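Local atomic coordinates of endopolygalacturonase (PDB entry 1K5C), a protein that probably hydrolyses the internal alpha-1,4 linkages of polygalacturonate, the pectic backbone of plant cell walls, as a family 28 glycoside hydrolase. Residues G255-Q260 and R295-C300; V241-N246 and S276-T281; G250-G255 and K288-A293; R231-A236 and T271-S276. All coordinates share one frame; numbering follows the deposited sequence.

Contact 1 (G255-Q260 and R295-C300); sequences GVLISQ and RVTVEC
Val256 and Val296 stand side by side on neighbouring parallel strands, 256-259 and 296-299, whose axes approach to 4.6 Å and diverge by only 5°. Backbone hydrogen bonds join the strands along their length. Five of them alternate in direction: Val256 N to Arg295 O, Thr297 N to Val256 O, Ile258 N to Thr297 O, Glu299 N to Ile258 O and Gln260 N to Glu299 O. The bond between Glu299 N and Ile258 O is the shortest at 2.7 Å, and that from Ile258 N to Thr297 O lies in the carbonyl plane. CA-H groups of Val296, Leu257, Val298 and Ser259 approach four of these carbonyl oxygens.

Apolar contacts run along both faces. On one, Val256 CB meets Val296 CG2 at 4.0 Å, and Ile258 repeats the pattern on Val298; Trp309 packs on both of the latter, Phe275 on Ile258 and Phe280 on Val256. On the other, Leu257 CD1 rests against Thr297 CG2 at 3.8 Å, the methyl lying anti to its own backbone N because chi1 of -76° turns OG1 the other way, where Thr321 N binds it.

Polar groups gather at the C-terminal end. Gln260 OE1 comes within 3.3 Å of Cys300 CA and accepts a hydrogen bond from Asn302 N, while Cys300 is tied to Cys303 by a disulfide. Ser259 OG is hydrogen-bonded to Asp265 O and Ser261 N; Glu299 OE2 is bound by Gly267 N. In-register parallel pairing, with aliphatic residues aligned on the inner face, marks the right-handed parallel beta-helix of family 28; Leu257 here neighbours Arg226, a galacturonate-binding residue, though no ligand is bound.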
loop_
_atom_site.group_PDB
_atom_site.type_symbol
_atom_site.label_atom_id
_atom_site.label_comp_id
_atom_site.label_asym_id
_atom_site.label_seq_id
_atom_site.Cartn_x
_atom_site.Cartn_y
_atom_site.Cartn_z
ATOM N N GLY A 255 -4.720 11.865 12.842
ATOM C CA GLY A 255 -4.058 10.682 13.358
ATOM C C GLY A 255 -4.732 9.400 12.928
ATOM O O GLY A 255 -4.075 8.475 12.417
ATOM N N VAL A 256 -6.058 9.357 13.141
ATOM C CA VAL A 256 -6.918 8.286 12.695
ATOM C C VAL A 256 -8.097 8.913 11.996
ATOM O O VAL A 256 -8.758 9.780 12.553
ATOM C CB VAL A 256 -7.445 7.429 13.894
ATOM C CG1 VAL A 256 -8.420 6.349 13.446
ATOM C CG2 VAL A 256 -6.300 6.854 14.740
ATOM N N LEU A 257 -8.401 8.435 10.743
ATOM C CA LEU A 257 -9.623 8.826 10.064
ATOM C C LEU A 257 -10.282 7.559 9.520
ATOM O O LEU A 257 -9.733 6.875 8.673
ATOM C CB LEU A 257 -9.385 9.842 8.933
ATOM C CG LEU A 257 -10.650 10.234 8.117
ATOM C CD1 LEU A 257 -11.684 10.937 8.985
ATOM C CD2 LEU A 257 -10.268 11.103 6.934
ATOM N N ILE A 258 -11.450 7.242 10.100
ATOM C CA ILE A 258 -12.259 6.082 9.696
ATOM C C ILE A 258 -13.524 6.690 9.140
ATOM O O ILE A 258 -14.258 7.319 9.912
ATOM C CB ILE A 258 -12.457 5.130 10.863
ATOM C CG1 ILE A 258 -11.051 4.450 11.152
ATOM C CG2 ILE A 258 -13.510 4.074 10.538
ATOM C CD1 ILE A 258 -11.002 3.722 12.466
ATOM N N SER A 259 -13.755 6.555 7.831
ATOM C CA SER A 259 -14.812 7.329 7.214
ATOM C C SER A 259 -15.454 6.616 6.039
ATOM O O SER A 259 -14.798 6.021 5.198
ATOM C CB SER A 259 -14.240 8.659 6.714
ATOM O OG SER A 259 -15.238 9.354 5.937
ATOM N N GLN A 260 -16.797 6.702 6.018
ATOM C CA GLN A 260 -17.611 6.203 4.929
ATOM C C GLN A 260 -18.133 7.339 4.035
ATOM O O GLN A 260 -19.098 7.126 3.279
ATOM C CB GLN A 260 -18.752 5.336 5.506
ATOM C CG GLN A 260 -18.201 4.016 6.020
ATOM C CD GLN A 260 -19.148 3.266 6.944
ATOM O OE1 GLN A 260 -19.994 3.856 7.643
ATOM N NE2 GLN A 260 -19.007 1.955 7.002
ATOM N N ARG A 295 -6.904 14.685 15.995
ATOM C CA ARG A 295 -6.475 13.390 16.558
ATOM C C ARG A 295 -7.217 12.211 15.918
ATOM O O ARG A 295 -6.604 11.435 15.179
ATOM C CB ARG A 295 -6.607 13.405 18.088
ATOM C CG ARG A 295 -5.565 14.374 18.730
ATOM C CD ARG A 295 -5.554 14.262 20.229
ATOM N NE ARG A 295 -6.752 14.676 20.964
ATOM C CZ ARG A 295 -6.951 15.963 21.316
ATOM N NH1 ARG A 295 -6.135 16.943 20.952
ATOM N NH2 ARG A 295 -8.036 16.279 22.033
ATOM N N VAL A 296 -8.509 12.087 16.207
ATOM C CA VAL A 296 -9.307 10.953 15.705
ATOM C C VAL A 296 -10.665 11.439 15.237
ATOM O O VAL A 296 -11.388 12.094 15.992
ATOM C CB VAL A 296 -9.507 9.935 16.843
ATOM C CG1 VAL A 296 -10.475 8.814 16.425
ATOM C CG2 VAL A 296 -8.189 9.351 17.326
ATOM N N THR A 297 -11.047 11.045 14.027
ATOM C CA THR A 297 -12.433 11.183 13.578
ATOM C C THR A 297 -12.906 9.812 13.059
ATOM O O THR A 297 -12.196 9.169 12.271
ATOM C CB THR A 297 -12.622 12.275 12.527
ATOM O OG1 THR A 297 -12.554 13.534 13.271
ATOM C CG2 THR A 297 -13.949 12.221 11.769
ATOM N N VAL A 298 -14.100 9.432 13.504
ATOM C CA VAL A 298 -14.817 8.264 13.001
ATOM C C VAL A 298 -16.136 8.796 12.443
ATOM O O VAL A 298 -16.888 9.435 13.189
ATOM C CB VAL A 298 -15.078 7.239 14.125
ATOM C CG1 VAL A 298 -15.960 6.105 13.595
ATOM C CG2 VAL A 298 -13.744 6.721 14.684
ATOM N N GLU A 299 -16.385 8.534 11.151
ATOM C CA GLU A 299 -17.596 9.001 10.456
ATOM C C GLU A 299 -18.256 7.796 9.801
ATOM O O GLU A 299 -17.978 7.447 8.662
ATOM C CB GLU A 299 -17.216 10.095 9.434
ATOM C CG GLU A 299 -18.429 10.623 8.665
ATOM C CD GLU A 299 -19.180 11.740 9.348
ATOM O OE1 GLU A 299 -18.910 12.056 10.507
ATOM O OE2 GLU A 299 -20.065 12.342 8.679
ATOM N N CYS A 300 -19.149 7.167 10.556
ATOM C CA CYS A 300 -19.832 5.949 10.126
ATOM C C CYS A 300 -21.279 6.234 9.749
ATOM O O CYS A 300 -22.034 6.809 10.543
ATOM C CB CYS A 300 -19.916 4.909 11.263
ATOM S SG CYS A 300 -18.345 4.108 11.666
#

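Contact 2 (V241-N246 and S276-T281); sequences VTYDAN and SDVNFT
Tyr243 and Phe280 adopt nearly the same first torsion, chi1 -63° and -69°, each ring carbon CG lying anti to the carbonyl carbon, and this shared choice sends both rings the same way from adjacent parallel strands. The result is an offset stack with centroids 4.5 Å apart and planes inclined by 18°. Tyr243 CD2 lies above one face of the Phe280 ring, displaced toward its rim, and Tyr243 CB approaches Phe280 CD2 to 3.3 Å, a tight fit. Val278 CG1 reaches the edge of the tyrosine ring, 3.9 Å from CE2, close to the ring plane. Beyond the pair, Trp309 meets Phe280 edge to face, and Val225 and Ile227 of strand 223-230 touch the aromatic cluster across the interior.

Four backbone bonds set the register. The straightest joins Tyr243 N to Asn279 O, 2.8 Å long and essentially linear; Val241 N binds Asp277 O, and Asn279 N returns to Val241 O. Thr281 N to Tyr243 O is bent more than the others, where the strands end.

On the opposite face the contacts are smaller and more polar. Thr242 CG2 touches Thr281 OG1 at 3.5 Å, and a water bridges that hydroxyl to Asp244 OD2. The other carboxylate oxygen, OD1, is held by Lys214 and Gly283 N. Aromatic side chains stacked inside the coil between adjacent strands are characteristic of the core of parallel beta-helices.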
loop_
_atom_site.group_PDB
_atom_site.type_symbol
_atom_site.label_atom_id
_atom_site.label_comp_id
_atom_site.label_asym_id
_atom_site.label_seq_id
_atom_site.Cartn_x
_atom_site.Cartn_y
_atom_site.Cartn_z
ATOM N N VAL A 241 -10.104 -5.875 11.787
ATOM C CA VAL A 241 -8.869 -5.135 11.629
ATOM C C VAL A 241 -8.253 -4.929 12.986
ATOM O O VAL A 241 -8.933 -4.466 13.903
ATOM C CB VAL A 241 -9.149 -3.758 10.957
ATOM C CG1 VAL A 241 -7.816 -2.985 10.785
ATOM C CG2 VAL A 241 -9.889 -3.919 9.616
ATOM N N THR A 242 -6.979 -5.280 13.114
ATOM C CA THR A 242 -6.252 -5.082 14.388
ATOM C C THR A 242 -5.024 -4.220 14.146
ATOM O O THR A 242 -4.157 -4.617 13.362
ATOM C CB THR A 242 -5.840 -6.444 14.981
ATOM O OG1 THR A 242 -6.997 -7.264 15.105
ATOM C CG2 THR A 242 -5.173 -6.250 16.343
ATOM N N TYR A 243 -4.974 -3.119 14.842
ATOM C CA TYR A 243 -3.786 -2.248 14.903
ATOM C C TYR A 243 -3.060 -2.552 16.216
ATOM O O TYR A 243 -3.670 -2.493 17.289
ATOM C CB TYR A 243 -4.216 -0.761 14.904
ATOM C CG TYR A 243 -4.933 -0.341 13.659
ATOM C CD1 TYR A 243 -4.254 -0.013 12.500
ATOM C CD2 TYR A 243 -6.328 -0.276 13.630
ATOM C CE1 TYR A 243 -4.904 0.380 11.336
ATOM C CE2 TYR A 243 -7.010 0.128 12.485
ATOM C CZ TYR A 243 -6.292 0.462 11.354
ATOM O OH TYR A 243 -7.002 0.818 10.225
ATOM N N ASP A 244 -1.770 -2.883 16.103
ATOM C CA ASP A 244 -0.992 -3.382 17.263
ATOM C C ASP A 244 0.394 -2.808 17.152
ATOM O O ASP A 244 1.049 -2.974 16.118
ATOM C CB ASP A 244 -1.037 -4.898 17.155
ATOM C CG ASP A 244 -0.338 -5.679 18.237
ATOM O OD1 ASP A 244 0.660 -5.193 18.805
ATOM O OD2 ASP A 244 -0.871 -6.823 18.499
ATOM N N ALA A 245 0.874 -2.059 18.183
ATOM C CA ALA A 245 2.324 -1.752 18.271
ATOM C C ALA A 245 2.782 -0.815 17.167
ATOM O O ALA A 245 3.951 -0.917 16.758
ATOM C CB ALA A 245 3.169 -3.031 18.273
ATOM N N ASN A 246 1.961 0.150 16.721
ATOM C CA ASN A 246 2.425 1.114 15.722
ATOM C C ASN A 246 2.865 2.405 16.388
ATOM O O ASN A 246 2.246 2.877 17.356
ATOM C CB ASN A 246 1.309 1.394 14.704
ATOM C CG ASN A 246 0.863 0.101 14.023
ATOM O OD1 ASN A 246 1.576 -0.464 13.185
ATOM N ND2 ASN A 246 -0.320 -0.399 14.413
ATOM N N SER A 276 -16.698 -3.335 10.586
ATOM C CA SER A 276 -16.926 -4.052 11.850
ATOM C C SER A 276 -15.586 -4.513 12.439
ATOM O O SER A 276 -14.621 -4.781 11.730
ATOM C CB SER A 276 -17.869 -5.199 11.686
ATOM O OG SER A 276 -17.459 -6.088 10.734
ATOM N N ASP A 277 -15.611 -4.611 13.761
ATOM C CA ASP A 277 -14.517 -5.268 14.526
ATOM C C ASP A 277 -13.160 -4.646 14.216
ATOM O O ASP A 277 -12.239 -5.323 13.751
ATOM C CB ASP A 277 -14.537 -6.774 14.263
ATOM C CG ASP A 277 -15.822 -7.387 14.671
ATOM O OD1 ASP A 277 -16.688 -6.764 15.344
ATOM O OD2 ASP A 277 -15.949 -8.606 14.341
ATOM N N VAL A 278 -13.038 -3.350 14.552
ATOM C CA VAL A 278 -11.798 -2.588 14.348
ATOM C C VAL A 278 -11.194 -2.303 15.750
ATOM O O VAL A 278 -11.832 -1.600 16.540
ATOM C CB VAL A 278 -12.066 -1.275 13.592
ATOM C CG1 VAL A 278 -10.778 -0.477 13.475
ATOM C CG2 VAL A 278 -12.670 -1.585 12.227
ATOM N N ASN A 279 -10.007 -2.832 16.022
ATOM C CA ASN A 279 -9.404 -2.782 17.359
ATOM C C ASN A 279 -8.018 -2.150 17.306
ATOM O O ASN A 279 -7.273 -2.346 16.320
ATOM C CB ASN A 279 -9.252 -4.217 17.926
ATOM C CG ASN A 279 -10.523 -4.808 18.467
ATOM O OD1 ASN A 279 -11.594 -4.241 18.445
ATOM N ND2 ASN A 279 -10.394 -5.977 19.163
ATOM N N PHE A 280 -7.645 -1.514 18.412
ATOM C CA PHE A 280 -6.248 -1.108 18.705
ATOM C C PHE A 280 -5.897 -1.850 20.023
ATOM O O PHE A 280 -6.254 -1.395 21.106
ATOM C CB PHE A 280 -6.079 0.379 18.898
ATOM C CG PHE A 280 -6.271 1.222 17.637
ATOM C CD1 PHE A 280 -7.516 1.567 17.178
ATOM C CD2 PHE A 280 -5.124 1.675 16.933
ATOM C CE1 PHE A 280 -7.678 2.381 16.047
ATOM C CE2 PHE A 280 -5.297 2.480 15.810
ATOM C CZ PHE A 280 -6.551 2.831 15.368
ATOM N N THR A 281 -5.237 -3.018 19.851
ATOM C CA THR A 281 -4.900 -3.908 20.982
ATOM C C THR A 281 -3.469 -4.380 20.823
ATOM O O THR A 281 -2.801 -4.121 19.838
ATOM C CB THR A 281 -5.889 -5.088 21.040
ATOM O OG1 THR A 281 -5.874 -5.721 19.743
ATOM C CG2 THR A 281 -7.303 -4.635 21.388
HETATM O O HOH W 1 -3.661 -7.394 19.321
#

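Contact 3 (G250-G255 and K288-A293); sequences GIAKYG and KVNNAA
Ile251 and Val289 pair in parallel near where the chains begin to turn, with CA atoms 4.5 Å apart, and a backbone hydrogen bond runs from Asn290 N to Ile251 O at 2.8 Å and 170°. Beyond it both chains leave the strand direction: segment 250-255 turns corners into strand 254-259, and segment 288-293 makes a type I turn from Asn290 to Ala293.

The buried side is apolar. Ile251 CB lies 4.0 Å from Val289 CG1, and the same methyl approaches Gly255 CA at 3.7 Å. Chi1 of Val289, -50°, puts CG1 anti to the carbonyl carbon, from where it spans both the strand and the corner.

Asn290 works at the outer side. Its side chain reaches across to 250-255, CG lying 3.3 Å from Ile251 O and OD1 standing 3.6 Å from Gly250 CA, while ND2 donates to a water that in turn donates to Gly250 O. Ala293 CB meets two carbonyl oxygens, lying 3.3 Å from Ala252 O and only slightly farther from Ile251 O. In the conformer given, Lys253 extends away to a salt bridge with Asp265.

The chemistry thus divides by depth, with apolar packing on the buried side and a direct hydrogen bond plus a water bridge on the exposed side; together they fasten equivalent corners of two successive coils of the beta-helix where regular strand pairing stops.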
loop_
_atom_site.group_PDB
_atom_site.type_symbol
_atom_site.label_atom_id
_atom_site.label_comp_id
_atom_site.label_asym_id
_atom_site.label_seq_id
_atom_site.Cartn_x
_atom_site.Cartn_y
_atom_site.Cartn_z
ATOM N N GLY A 250 4.335 13.156 13.566
ATOM C CA GLY A 250 4.494 14.112 12.486
ATOM C C GLY A 250 3.290 14.097 11.541
ATOM O O GLY A 250 3.492 14.231 10.333
ATOM N N ILE A 251 2.080 13.934 12.066
ATOM C CA ILE A 251 0.881 13.777 11.224
ATOM C C ILE A 251 0.202 15.119 11.029
ATOM O O ILE A 251 -0.141 15.852 11.967
ATOM C CB ILE A 251 -0.069 12.772 11.872
ATOM C CG1 ILE A 251 0.580 11.397 12.054
ATOM C CG2 ILE A 251 -1.342 12.701 11.033
ATOM C CD1 ILE A 251 1.241 10.834 10.771
ATOM N N ALA A 252 -0.055 15.441 9.735
ATOM C CA ALA A 252 -0.542 16.771 9.391
ATOM C C ALA A 252 -2.036 16.934 9.459
ATOM O O ALA A 252 -2.517 18.056 9.791
ATOM C CB ALA A 252 -0.072 17.170 7.978
ATOM N N LYS A 253 -2.830 15.926 9.147
ATOM C CA LYS A 253 -4.265 16.096 8.980
ATOM C C LYS A 253 -5.062 15.287 9.994
ATOM O O LYS A 253 -5.827 15.903 10.792
ATOM C CB LYS A 253 -4.790 15.808 7.559
ATOM C CG LYS A 253 -6.097 16.555 7.342
ATOM C CD LYS A 253 -6.634 16.378 5.917
ATOM C CE LYS A 253 -7.933 17.186 5.751
ATOM N NZ LYS A 253 -8.460 17.092 4.381
ATOM N N TYR A 254 -4.985 13.949 9.998
ATOM C CA TYR A 254 -5.694 13.136 10.981
ATOM C C TYR A 254 -4.805 12.019 11.502
ATOM O O TYR A 254 -4.245 11.250 10.711
ATOM C CB TYR A 254 -6.929 12.432 10.413
ATOM C CG TYR A 254 -8.087 13.322 10.032
ATOM C CD1 TYR A 254 -9.096 13.562 10.987
ATOM C CD2 TYR A 254 -8.229 13.860 8.781
ATOM C CE1 TYR A 254 -10.195 14.377 10.670
ATOM C CE2 TYR A 254 -9.360 14.657 8.448
ATOM C CZ TYR A 254 -10.311 14.875 9.432
ATOM O OH TYR A 254 -11.422 15.670 9.108
ATOM N N GLY A 255 -4.720 11.865 12.842
ATOM C CA GLY A 255 -4.058 10.682 13.358
ATOM C C GLY A 255 -4.732 9.400 12.928
ATOM O O GLY A 255 -4.075 8.475 12.417
ATOM N N LYS A 288 1.235 10.834 17.414
ATOM C CA LYS A 288 1.447 12.270 17.725
ATOM C C LYS A 288 1.126 13.065 16.487
ATOM O O LYS A 288 1.676 12.780 15.395
ATOM C CB LYS A 288 2.885 12.520 18.168
ATOM C CG LYS A 288 3.249 11.736 19.445
ATOM C CD LYS A 288 4.697 11.880 19.960
ATOM C CE LYS A 288 5.117 10.851 20.985
ATOM N NZ LYS A 288 6.532 10.817 21.616
ATOM N N VAL A 289 0.243 14.050 16.615
ATOM C CA VAL A 289 -0.182 14.827 15.488
ATOM C C VAL A 289 0.288 16.284 15.641
ATOM O O VAL A 289 0.536 16.796 16.749
ATOM C CB VAL A 289 -1.705 14.744 15.243
ATOM C CG1 VAL A 289 -2.210 13.302 15.225
ATOM C CG2 VAL A 289 -2.512 15.581 16.246
ATOM N N ASN A 290 0.361 16.966 14.505
ATOM C CA ASN A 290 0.807 18.352 14.444
ATOM C C ASN A 290 -0.233 19.302 14.985
ATOM O O ASN A 290 -1.399 18.948 15.202
ATOM C CB ASN A 290 1.086 18.737 12.989
ATOM C CG ASN A 290 2.338 18.020 12.478
ATOM O OD1 ASN A 290 3.084 17.364 13.198
ATOM N ND2 ASN A 290 2.531 18.161 11.157
ATOM N N ASN A 291 0.180 20.569 15.163
ATOM C CA ASN A 291 -0.672 21.520 15.855
ATOM C C ASN A 291 -2.029 21.769 15.190
ATOM O O ASN A 291 -3.008 21.941 15.960
ATOM C CB ASN A 291 0.049 22.890 15.960
ATOM C CG ASN A 291 1.118 22.823 17.028
ATOM O OD1 ASN A 291 1.301 21.828 17.751
ATOM N ND2 ASN A 291 1.842 23.889 17.158
ATOM N N ALA A 292 -2.074 21.786 13.876
ATOM C CA ALA A 292 -3.319 22.036 13.162
ATOM C C ALA A 292 -4.096 20.783 12.830
ATOM O O ALA A 292 -5.140 20.843 12.210
ATOM C CB ALA A 292 -3.056 22.776 11.837
ATOM N N ALA A 293 -3.553 19.602 13.243
ATOM C CA ALA A 293 -4.166 18.333 12.886
ATOM C C ALA A 293 -5.292 17.973 13.850
ATOM O O ALA A 293 -5.411 18.534 14.951
ATOM C CB ALA A 293 -3.106 17.245 12.921
HETATM O O HOH W 2 4.858 17.055 9.491
#

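Contact 4 (R231-A236 and T271-S276); sequences RTATSA and TGAPFS
Gly272 O is the shared acceptor of this contact, approached from Ala236 N, from Thr234 CA and from a water. The bond from Ala236 N is weak, 3.3 Å at 147°, and the donation from the water, which also accepts from Ser235 N at 2.9 Å, is weak too. A second water accepts from Gly272 N at 2.8 Å and lies near both Arg231 O and Ala233 O.

Close backbone packing accompanies these links. Gly272, with no side chain, lets its CA lie 3.3 Å from Ala233 O, and Ala273 CA directs its hydrogen to Ala236 O. That oxygen also meets Pro274 CD at 3.2 Å. Among side chains, the methyls of Ala236 and Ala273 touch at 3.9 Å, with Ala233 somewhat farther away, and Ala229 touches Ala273 from strand 223-230.

Outside the pair, Arg231 reaches away to a salt bridge with Asp264, and Ala273 O receives a weak hydrogen bond from Gln260. Small residues and waters thus let two loops of successive coils lie against each other, an arrangement that belongs to the connecting loops of a beta-helix, here leading into strands 237-244 and 275-280.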
loop_
_atom_site.group_PDB
_atom_site.type_symbol
_atom_site.label_atom_id
_atom_site.label_comp_id
_atom_site.label_asym_id
_atom_site.label_seq_id
_atom_site.Cartn_x
_atom_site.Cartn_y
_atom_site.Cartn_z
ATOM N N ARG A 231 -18.482 6.869 -0.371
ATOM C CA ARG A 231 -19.851 7.134 0.098
ATOM C C ARG A 231 -20.856 6.261 -0.682
ATOM O O ARG A 231 -21.846 5.810 -0.130
ATOM C CB ARG A 231 -20.164 8.627 -0.097
ATOM C CG ARG A 231 -21.576 8.975 0.355
ATOM C CD ARG A 231 -21.883 10.449 0.147
ATOM N NE ARG A 231 -21.172 11.333 1.054
ATOM C CZ ARG A 231 -20.248 12.230 0.699
ATOM N NH1 ARG A 231 -19.775 12.343 -0.525
ATOM N NH2 ARG A 231 -19.778 13.069 1.630
ATOM N N THR A 232 -20.616 6.103 -2.007
ATOM C CA THR A 232 -21.589 5.404 -2.871
ATOM C C THR A 232 -21.443 3.884 -2.905
ATOM O O THR A 232 -22.233 3.233 -3.592
ATOM C CB THR A 232 -21.467 5.978 -4.295
ATOM O OG1 THR A 232 -20.128 5.772 -4.734
ATOM C CG2 THR A 232 -21.851 7.460 -4.383
ATOM N N ALA A 233 -20.440 3.315 -2.254
ATOM C CA ALA A 233 -20.188 1.880 -2.401
ATOM C C ALA A 233 -21.286 1.057 -1.802
ATOM O O ALA A 233 -21.798 1.346 -0.715
ATOM C CB ALA A 233 -18.859 1.506 -1.709
ATOM N N THR A 234 -21.625 -0.033 -2.503
ATOM C CA THR A 234 -22.559 -1.008 -1.998
ATOM C C THR A 234 -21.959 -2.404 -2.108
ATOM O O THR A 234 -20.948 -2.644 -2.779
ATOM C CB THR A 234 -23.884 -0.952 -2.841
ATOM O OG1 THR A 234 -23.573 -1.218 -4.215
ATOM C CG2 THR A 234 -24.533 0.430 -2.666
ATOM N N SER A 235 -22.596 -3.370 -1.429
ATOM C CA SER A 235 -22.093 -4.780 -1.447
ATOM C C SER A 235 -20.618 -4.845 -1.111
ATOM O O SER A 235 -19.831 -5.517 -1.809
ATOM C CB SER A 235 -22.365 -5.441 -2.803
ATOM O OG SER A 235 -23.738 -5.446 -3.100
ATOM N N ALA A 236 -20.230 -4.107 -0.040
ATOM C CA ALA A 236 -18.813 -3.956 0.294
ATOM C C ALA A 236 -18.673 -4.079 1.822
ATOM O O ALA A 236 -19.667 -3.926 2.546
ATOM C CB ALA A 236 -18.275 -2.628 -0.188
ATOM N N THR A 271 -23.856 3.924 3.725
ATOM C CA THR A 271 -24.294 2.799 4.566
ATOM C C THR A 271 -24.045 1.451 3.927
ATOM O O THR A 271 -24.384 0.407 4.515
ATOM C CB THR A 271 -25.802 2.922 4.899
ATOM O OG1 THR A 271 -26.479 2.880 3.614
ATOM C CG2 THR A 271 -26.055 4.190 5.663
ATOM N N GLY A 272 -23.469 1.413 2.704
ATOM C CA GLY A 272 -23.340 0.191 1.943
ATOM C C GLY A 272 -21.995 -0.526 2.053
ATOM O O GLY A 272 -21.827 -1.561 1.395
ATOM N N ALA A 273 -21.066 -0.005 2.863
ATOM C CA ALA A 273 -19.761 -0.618 3.036
ATOM C C ALA A 273 -19.455 -0.779 4.532
ATOM O O ALA A 273 -18.539 -0.175 5.084
ATOM C CB ALA A 273 -18.687 0.244 2.360
ATOM N N PRO A 274 -20.265 -1.583 5.227
ATOM C CA PRO A 274 -20.170 -1.650 6.701
ATOM C C PRO A 274 -18.753 -1.988 7.158
ATOM O O PRO A 274 -18.085 -2.875 6.644
ATOM C CB PRO A 274 -21.145 -2.786 7.082
ATOM C CG PRO A 274 -21.456 -3.486 5.775
ATOM C CD PRO A 274 -21.397 -2.391 4.728
ATOM N N PHE A 275 -18.358 -1.292 8.260
ATOM C CA PHE A 275 -17.095 -1.567 8.963
ATOM C C PHE A 275 -17.431 -2.272 10.272
ATOM O O PHE A 275 -18.282 -1.797 11.031
ATOM C CB PHE A 275 -16.329 -0.303 9.309
ATOM C CG PHE A 275 -15.884 0.568 8.154
ATOM C CD1 PHE A 275 -15.901 0.138 6.843
ATOM C CD2 PHE A 275 -15.474 1.862 8.450
ATOM C CE1 PHE A 275 -15.500 1.005 5.804
ATOM C CE2 PHE A 275 -15.041 2.734 7.444
ATOM C CZ PHE A 275 -15.056 2.292 6.113
ATOM N N SER A 276 -16.698 -3.335 10.586
ATOM C CA SER A 276 -16.926 -4.052 11.850
ATOM C C SER A 276 -15.586 -4.513 12.439
ATOM O O SER A 276 -14.621 -4.781 11.730
ATOM C CB SER A 276 -17.869 -5.199 11.686
ATOM O OG SER A 276 -17.459 -6.088 10.734
HETATM O O HOH W 3 -22.215 3.262 0.977
HETATM O O HOH W 4 -24.804 -2.697 0.347
#

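How the contacts relate
Contacts 1 and 2 are the regular strand pairings, on different faces of the beta-helix; contacts 3 and 4 join the chain where it turns. Contact 1 is the most buried, whereas the other three are partly buried. The two strand contacts meet inside, Val256 CG2 packing on Phe280 CZ, so aliphatic and aromatic rows form one core. Contact 1 shares Gly255 with contact 3 and touches contact 4 through Ile258 on Phe275 and a weak hydrogen bond from Gln260, while contact 2 shares Ser276 with contact 4. Contacts 3 and 4, about 12 Å apart at their nearest atoms, do not touch. Backbone hydrogen bonds are numerous in the strands and become few at the turns, where waters take a larger share.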